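Local coordinates for PA14 domain-containing protein (Clostridium clariflavum, PDB 6QDI) that binds calcium through tandem PA14 domains and probably senses extracellular polysaccharide as the sugar-binding part of a membrane-bound RsgI-like anti-sigma factor, at residues G147-Y159 with I282-P294. Numbering follows the deposited sequence. Where two conformers were deposited one is given.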
# COMPACT_ATOMS: atom_id res chain seq x y z
N GLY A 147 12.50 0.83 -0.46
CA GLY A 147 13.09 -0.38 -0.99
C GLY A 147 14.20 -0.89 -0.14
O GLY A 147 14.94 -0.17 0.51
N SER A 148 14.33 -2.19 -0.16
CA SER A 148 15.30 -2.89 0.62
C SER A 148 16.73 -2.73 0.09
O SER A 148 16.97 -2.72 -1.11
CB SER A 148 14.98 -4.37 0.60
OG SER A 148 15.94 -5.16 1.27
N SER A 149 17.67 -2.67 1.03
CA SER A 149 19.09 -2.67 0.74
C SER A 149 19.67 -4.05 0.53
O SER A 149 20.85 -4.18 0.22
CB SER A 149 19.89 -1.98 1.88
OG SER A 149 19.85 -2.77 3.05
N ILE A 150 18.89 -5.11 0.73
CA ILE A 150 19.43 -6.46 0.68
C ILE A 150 19.59 -6.83 -0.80
O ILE A 150 18.60 -6.83 -1.56
CB ILE A 150 18.54 -7.47 1.39
CG1 ILE A 150 18.32 -7.10 2.87
CG2 ILE A 150 19.08 -8.88 1.21
CD1 ILE A 150 17.29 -7.96 3.56
N PRO A 151 20.82 -7.14 -1.25
CA PRO A 151 21.02 -7.47 -2.68
C PRO A 151 20.53 -8.89 -2.97
O PRO A 151 20.20 -9.67 -2.07
CB PRO A 151 22.53 -7.31 -2.85
CG PRO A 151 23.03 -7.74 -1.50
CD PRO A 151 22.07 -7.23 -0.49
N GLY A 152 20.50 -9.20 -4.24
CA GLY A 152 20.17 -10.56 -4.68
C GLY A 152 19.47 -10.51 -6.03
O GLY A 152 19.02 -9.46 -6.47
N LYS A 153 19.38 -11.67 -6.66
CA LYS A 153 18.86 -11.81 -8.03
C LYS A 153 17.40 -12.26 -8.10
O LYS A 153 16.91 -12.57 -9.19
CB LYS A 153 19.78 -12.75 -8.83
CG LYS A 153 21.24 -12.32 -8.91
CD LYS A 153 21.50 -10.92 -9.43
CE LYS A 153 22.97 -10.43 -9.34
NZ LYS A 153 23.17 -8.99 -9.83
N GLY A 154 16.68 -12.22 -6.98
CA GLY A 154 15.31 -12.65 -6.96
C GLY A 154 14.35 -11.77 -7.75
O GLY A 154 14.61 -10.60 -7.96
N ILE A 155 13.25 -12.40 -8.17
CA ILE A 155 12.18 -11.71 -8.88
C ILE A 155 10.81 -11.83 -8.26
O ILE A 155 9.87 -11.19 -8.76
CB ILE A 155 12.12 -12.18 -10.37
CG1 ILE A 155 11.77 -13.66 -10.50
CG2 ILE A 155 13.45 -11.82 -11.05
CD1 ILE A 155 11.54 -14.07 -11.95
N GLY A 156 10.66 -12.60 -7.17
CA GLY A 156 9.36 -12.77 -6.53
C GLY A 156 9.01 -14.23 -6.37
O GLY A 156 9.77 -15.13 -6.71
N LEU A 157 7.80 -14.46 -5.82
CA LEU A 157 7.26 -15.80 -5.68
C LEU A 157 6.17 -16.04 -6.71
O LEU A 157 5.46 -15.12 -7.13
CB LEU A 157 6.67 -16.05 -4.27
CG LEU A 157 7.69 -16.06 -3.13
CD1 LEU A 157 6.97 -16.20 -1.80
CD2 LEU A 157 8.75 -17.12 -3.27
N PHE A 158 6.01 -17.31 -7.09
CA PHE A 158 4.88 -17.68 -7.95
C PHE A 158 3.57 -17.59 -7.16
O PHE A 158 3.52 -18.00 -6.01
CB PHE A 158 5.09 -19.12 -8.39
CG PHE A 158 4.28 -19.49 -9.54
CD1 PHE A 158 4.66 -19.03 -10.83
CD2 PHE A 158 3.09 -20.14 -9.40
CE1 PHE A 158 3.87 -19.31 -11.93
CE2 PHE A 158 2.30 -20.45 -10.50
CZ PHE A 158 2.71 -20.03 -11.76
N TYR A 159 2.53 -17.03 -7.79
CA TYR A 159 1.22 -17.00 -7.16
C TYR A 159 0.18 -17.73 -7.95
O TYR A 159 0.25 -17.84 -9.18
CB TYR A 159 0.73 -15.56 -6.99
CG TYR A 159 0.25 -14.76 -8.19
CD1 TYR A 159 -1.00 -14.98 -8.77
CD2 TYR A 159 1.04 -13.75 -8.72
CE1 TYR A 159 -1.43 -14.18 -9.81
CE2 TYR A 159 0.60 -12.95 -9.75
CZ TYR A 159 -0.64 -13.18 -10.33
OH TYR A 159 -1.06 -12.35 -11.32
N ILE A 282 19.22 -7.49 9.70
CA ILE A 282 17.93 -7.33 9.07
C ILE A 282 16.93 -7.16 10.22
O ILE A 282 16.56 -8.13 10.91
CB ILE A 282 17.54 -8.55 8.20
CG1 ILE A 282 18.57 -8.80 7.10
CG2 ILE A 282 16.14 -8.35 7.61
CD1 ILE A 282 18.40 -10.14 6.45
N GLU A 283 16.45 -5.93 10.39
CA GLU A 283 15.35 -5.65 11.31
C GLU A 283 14.06 -6.23 10.70
O GLU A 283 13.96 -6.39 9.50
CB GLU A 283 15.19 -4.12 11.49
CG GLU A 283 16.43 -3.30 11.79
CD GLU A 283 16.99 -3.60 13.13
OE1 GLU A 283 16.21 -3.88 14.06
OE2 GLU A 283 18.23 -3.54 13.26
N ARG A 284 13.06 -6.54 11.54
CA ARG A 284 11.82 -7.10 11.05
C ARG A 284 11.28 -6.27 9.90
O ARG A 284 11.04 -5.07 10.03
CB ARG A 284 10.79 -7.20 12.17
CG ARG A 284 9.49 -7.81 11.70
CD ARG A 284 8.54 -8.05 12.84
NE ARG A 284 7.20 -8.33 12.31
CZ ARG A 284 6.14 -8.57 13.08
NH1 ARG A 284 6.26 -8.60 14.41
NH2 ARG A 284 4.97 -8.81 12.51
N SER A 285 11.06 -6.94 8.76
CA SER A 285 10.79 -6.23 7.50
C SER A 285 10.31 -7.23 6.46
O SER A 285 10.55 -8.42 6.58
CB SER A 285 12.06 -5.52 7.00
OG SER A 285 13.17 -6.40 6.93
N VAL A 286 9.61 -6.73 5.45
CA VAL A 286 9.08 -7.57 4.38
C VAL A 286 10.23 -8.28 3.72
O VAL A 286 11.27 -7.67 3.37
CB VAL A 286 8.32 -6.64 3.40
CG1 VAL A 286 7.99 -7.34 2.10
CG2 VAL A 286 7.06 -6.07 4.06
N VAL A 287 10.06 -9.58 3.51
CA VAL A 287 11.09 -10.33 2.79
C VAL A 287 11.18 -9.77 1.37
O VAL A 287 10.17 -9.69 0.68
CB VAL A 287 10.78 -11.84 2.76
CG1 VAL A 287 11.89 -12.60 2.03
CG2 VAL A 287 10.63 -12.39 4.15
N PRO A 288 12.35 -9.34 0.91
CA PRO A 288 12.40 -8.55 -0.31
C PRO A 288 12.43 -9.39 -1.58
O PRO A 288 12.87 -10.55 -1.57
CB PRO A 288 13.72 -7.78 -0.17
CG PRO A 288 14.60 -8.78 0.57
CD PRO A 288 13.67 -9.43 1.57
N GLN A 289 12.03 -8.76 -2.67
CA GLN A 289 12.05 -9.38 -3.98
C GLN A 289 13.42 -10.00 -4.29
O GLN A 289 13.49 -11.06 -4.90
CB GLN A 289 11.67 -8.33 -5.02
CG GLN A 289 11.62 -8.85 -6.45
CD GLN A 289 11.18 -7.78 -7.40
OE1 GLN A 289 11.57 -6.63 -7.24
NE2 GLN A 289 10.42 -8.14 -8.41
N SER A 290 14.49 -9.30 -3.90
CA SER A 290 15.82 -9.76 -4.21
C SER A 290 16.14 -11.14 -3.68
O SER A 290 17.07 -11.77 -4.18
CB SER A 290 16.83 -8.75 -3.63
OG SER A 290 16.69 -8.70 -2.23
N CYS A 291 15.41 -11.60 -2.66
CA CYS A 291 15.61 -12.92 -2.08
C CYS A 291 14.53 -13.93 -2.39
O CYS A 291 14.58 -15.05 -1.86
CB CYS A 291 15.80 -12.78 -0.58
SG CYS A 291 17.32 -11.88 -0.12
N LEU A 292 13.55 -13.59 -3.26
CA LEU A 292 12.44 -14.45 -3.57
C LEU A 292 12.56 -14.93 -5.01
O LEU A 292 12.79 -14.14 -5.94
CB LEU A 292 11.13 -13.68 -3.42
CG LEU A 292 10.81 -13.22 -1.99
CD1 LEU A 292 9.58 -12.32 -1.99
CD2 LEU A 292 10.67 -14.38 -1.03
N TYR A 293 12.38 -16.26 -5.20
CA TYR A 293 12.41 -16.85 -6.52
C TYR A 293 11.23 -17.76 -6.72
O TYR A 293 10.80 -18.45 -5.79
CB TYR A 293 13.70 -17.68 -6.70
CG TYR A 293 14.97 -16.91 -6.63
CD1 TYR A 293 15.50 -16.50 -5.39
CD2 TYR A 293 15.67 -16.55 -7.76
CE1 TYR A 293 16.68 -15.78 -5.32
CE2 TYR A 293 16.85 -15.86 -7.67
CZ TYR A 293 17.38 -15.49 -6.46
OH TYR A 293 18.58 -14.83 -6.41
N PRO A 294 10.71 -17.83 -7.96
CA PRO A 294 9.55 -18.68 -8.20
C PRO A 294 9.89 -20.15 -8.37
O PRO A 294 9.01 -20.99 -8.29
CB PRO A 294 8.93 -18.10 -9.48
CG PRO A 294 10.05 -17.43 -10.14
CD PRO A 294 10.96 -16.90 -9.08
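Ile282 meets Ile150 at the end of the second PA14 domain's beta-sandwich, where the linker running into the domain packs against the C-terminal end of the chain. The two isoleucines cross at about a right angle, Ile150 CD1 lying 3.8 Å from Ile282 CD1, and Tyr210 also packs on Ile282. After the corner at Arg284 and the short strand 285-286, Pro288 continues this apolar patch: its CB rests 3.7 Å from Ser148 CB, and its CG faces Ile150 CD1. Ser148 OG in turn accepts the N-H of Ile150, making an ST turn. Gln289 opens the 3-10 turn 289-291. With CG anti to the backbone N (chi1 -178°) and the chain extended beyond it, its amide reaches Ile155, and in the conformer given, one of two, NE2 donates almost straight to Ile155 O at 3.1 Å, the acceptor lying nearly in the amide plane; this bond may therefore not be constant. Ser290 is held twice: OG gives a hydrogen bond to Ile150 O at 2.8 Å, while its carbonyl O receives Gly154 N from above the carbonyl plane. Cys291 SG touches Ile150 CG2, the branch other than the one that meets Ile282. Leu292 O takes two donors from consecutive residues, a nearly straight bond from Gly156 N at 2.9 Å and a weak, strongly bent one from Ile155 N. Its side chain lies against Leu157 and Ile206 in the interior. Both strands, 157-162 and 292-293, pair with strand 198-207 of the same sheet. Gly154 CA sits over one face of the Tyr293 ring, 3.7 Å from the centroid and 17° off the ring normal, a CH-pi contact. Pro294 finishes the contact, crossing Ile155 at about a right angle with its CD 3.6 Å from Ile155 CG1.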